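PDB 1NZA: divalent-cation tolerance protein CutA from Thermus thermophilus, which is probably involved in resistance toward heavy metals and works as a homotrimer of the CutA family. Local coordinates for residues R16-A19 with K20-E24. Residues are numbered along the deposited sequence; the frame is centred on the assembly and turned at random.
Sequences RTIA and KALVE
Arg16 to Ala19 accept four successive i to i+4 hydrogen bonds from Lys20 to Val23 on helix 12-24, from Lys20 N to Arg16 O at 2.8 Å to the longer Val23 N to Ala19 O at 3.2 Å. Ile18 and Leu22, one turn apart, lie side by side and point the same way; the branch methyl Ile18 CG2 packs on Leu22 CD1 at 3.7 Å. Ile18 CG1 lies beside its own backbone N (chi1 -72°), which places CG2 on the carbonyl side, facing Leu22. Leu22 CG also rests on Ile18 O at 3.2 Å. This apolar ridge meets Leu74 and Leu67 of helix 64-74. CutA has a ferredoxin-like fold, with two helices packed on one face of an antiparallel sheet, and helix 12-24 follows its first strand. Ala19 and Val23 form another strip on the helix, laid against Val31 of strand 30-42; Val23 CG2 sits 3.2 Å from Ala19 O. The same strip packs on Ile40 and Tyr41 of the second subunit, so it also lines a trimer interface. Lys20 leans back toward the preceding turn, its CG 3.2 Å from Arg16 O, and a bend at chi3 (-62°) keeps Lys20 CE close to the same carbonyl oxygen, 3.8 Å from Arg16 O. Lys20 NZ stays 5.4 Å from Arg16 NH1, a like-charge pair probably eased by the salt bridge of that guanidinium group to Glu49 of the second subunit. Thr17 OG1 hydrogen-bonds back to Glu13 O.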
loop_
_atom_site.group_PDB
_atom_site.type_symbol
_atom_site.label_atom_id
_atom_site.label_comp_id
_atom_site.label_asym_id
_atom_site.label_seq_id
_atom_site.Cartn_x
_atom_site.Cartn_y
_atom_site.Cartn_z
ATOM N N ARG A 16 0.141 -10.272 -14.618
ATOM C CA ARG A 16 0.603 -9.605 -15.829
ATOM C C ARG A 16 -0.508 -9.338 -16.840
ATOM O O ARG A 16 -0.556 -8.265 -17.448
ATOM C CB ARG A 16 1.716 -10.432 -16.478
ATOM C CG ARG A 16 2.968 -10.518 -15.625
ATOM C CD ARG A 16 4.061 -11.292 -16.338
ATOM N NE ARG A 16 4.498 -10.607 -17.555
ATOM C CZ ARG A 16 5.279 -9.532 -17.570
ATOM N NH1 ARG A 16 5.618 -8.975 -18.728
ATOM N NH2 ARG A 16 5.736 -9.019 -16.434
ATOM N N THR A 17 -1.394 -10.313 -17.021
ATOM C CA THR A 17 -2.508 -10.165 -17.954
ATOM C C THR A 17 -3.375 -8.974 -17.546
ATOM O O THR A 17 -3.728 -8.128 -18.377
ATOM C CB THR A 17 -3.382 -11.426 -17.973
ATOM O OG1 THR A 17 -2.584 -12.551 -18.360
ATOM C CG2 THR A 17 -4.540 -11.261 -18.949
ATOM N N ILE A 18 -3.721 -8.903 -16.263
ATOM C CA ILE A 18 -4.540 -7.792 -15.784
ATOM C C ILE A 18 -3.791 -6.464 -15.849
ATOM O O ILE A 18 -4.347 -5.446 -16.275
ATOM C CB ILE A 18 -5.044 -8.058 -14.349
ATOM C CG1 ILE A 18 -6.115 -9.150 -14.383
ATOM C CG2 ILE A 18 -5.608 -6.786 -13.733
ATOM C CD1 ILE A 18 -6.591 -9.582 -13.011
ATOM N N ALA A 19 -2.526 -6.462 -15.444
ATOM C CA ALA A 19 -1.747 -5.228 -15.490
ATOM C C ALA A 19 -1.666 -4.701 -16.919
ATOM O O ALA A 19 -1.888 -3.516 -17.165
ATOM C CB ALA A 19 -0.338 -5.466 -14.940
ATOM N N LYS A 20 -1.358 -5.586 -17.864
ATOM C CA LYS A 20 -1.243 -5.171 -19.256
ATOM C C LYS A 20 -2.577 -4.713 -19.826
ATOM O O LYS A 20 -2.653 -3.683 -20.498
ATOM C CB LYS A 20 -0.673 -6.308 -20.107
ATOM C CG LYS A 20 0.780 -6.625 -19.805
ATOM C CD LYS A 20 1.390 -7.516 -20.877
ATOM C CE LYS A 20 0.692 -8.861 -20.964
ATOM N NZ LYS A 20 1.333 -9.733 -21.988
ATOM N N ALA A 21 -3.630 -5.473 -19.553
ATOM C CA ALA A 21 -4.957 -5.133 -20.054
ATOM C C ALA A 21 -5.406 -3.754 -19.571
ATOM O O ALA A 21 -5.908 -2.951 -20.356
ATOM C CB ALA A 21 -5.957 -6.191 -19.628
ATOM N N LEU A 22 -5.215 -3.468 -18.287
ATOM C CA LEU A 22 -5.620 -2.173 -17.749
ATOM C C LEU A 22 -4.840 -1.004 -18.354
ATOM O O LEU A 22 -5.423 0.031 -18.695
ATOM C CB LEU A 22 -5.481 -2.174 -16.222
ATOM C CG LEU A 22 -6.443 -3.145 -15.538
ATOM C CD1 LEU A 22 -6.204 -3.164 -14.041
ATOM C CD2 LEU A 22 -7.877 -2.727 -15.854
ATOM N N VAL A 23 -3.529 -1.160 -18.502
ATOM C CA VAL A 23 -2.730 -0.086 -19.070
ATOM C C VAL A 23 -2.987 0.062 -20.572
ATOM O O VAL A 23 -3.125 1.180 -21.076
ATOM C CB VAL A 23 -1.221 -0.312 -18.823
ATOM C CG1 VAL A 23 -0.418 0.842 -19.400
ATOM C CG2 VAL A 23 -0.959 -0.430 -17.321
ATOM N N GLU A 24 -3.058 -1.058 -21.285
ATOM C CA GLU A 24 -3.310 -1.020 -22.726
ATOM C C GLU A 24 -4.619 -0.285 -23.008
ATOM O O GLU A 24 -4.691 0.568 -23.892
ATOM C CB GLU A 24 -3.420 -2.437 -23.307
ATOM C CG GLU A 24 -2.177 -3.300 -23.193
ATOM C CD GLU A 24 -2.368 -4.676 -23.819
ATOM O OE1 GLU A 24 -3.423 -5.309 -23.578
ATOM O OE2 GLU A 24 -1.460 -5.129 -24.551
#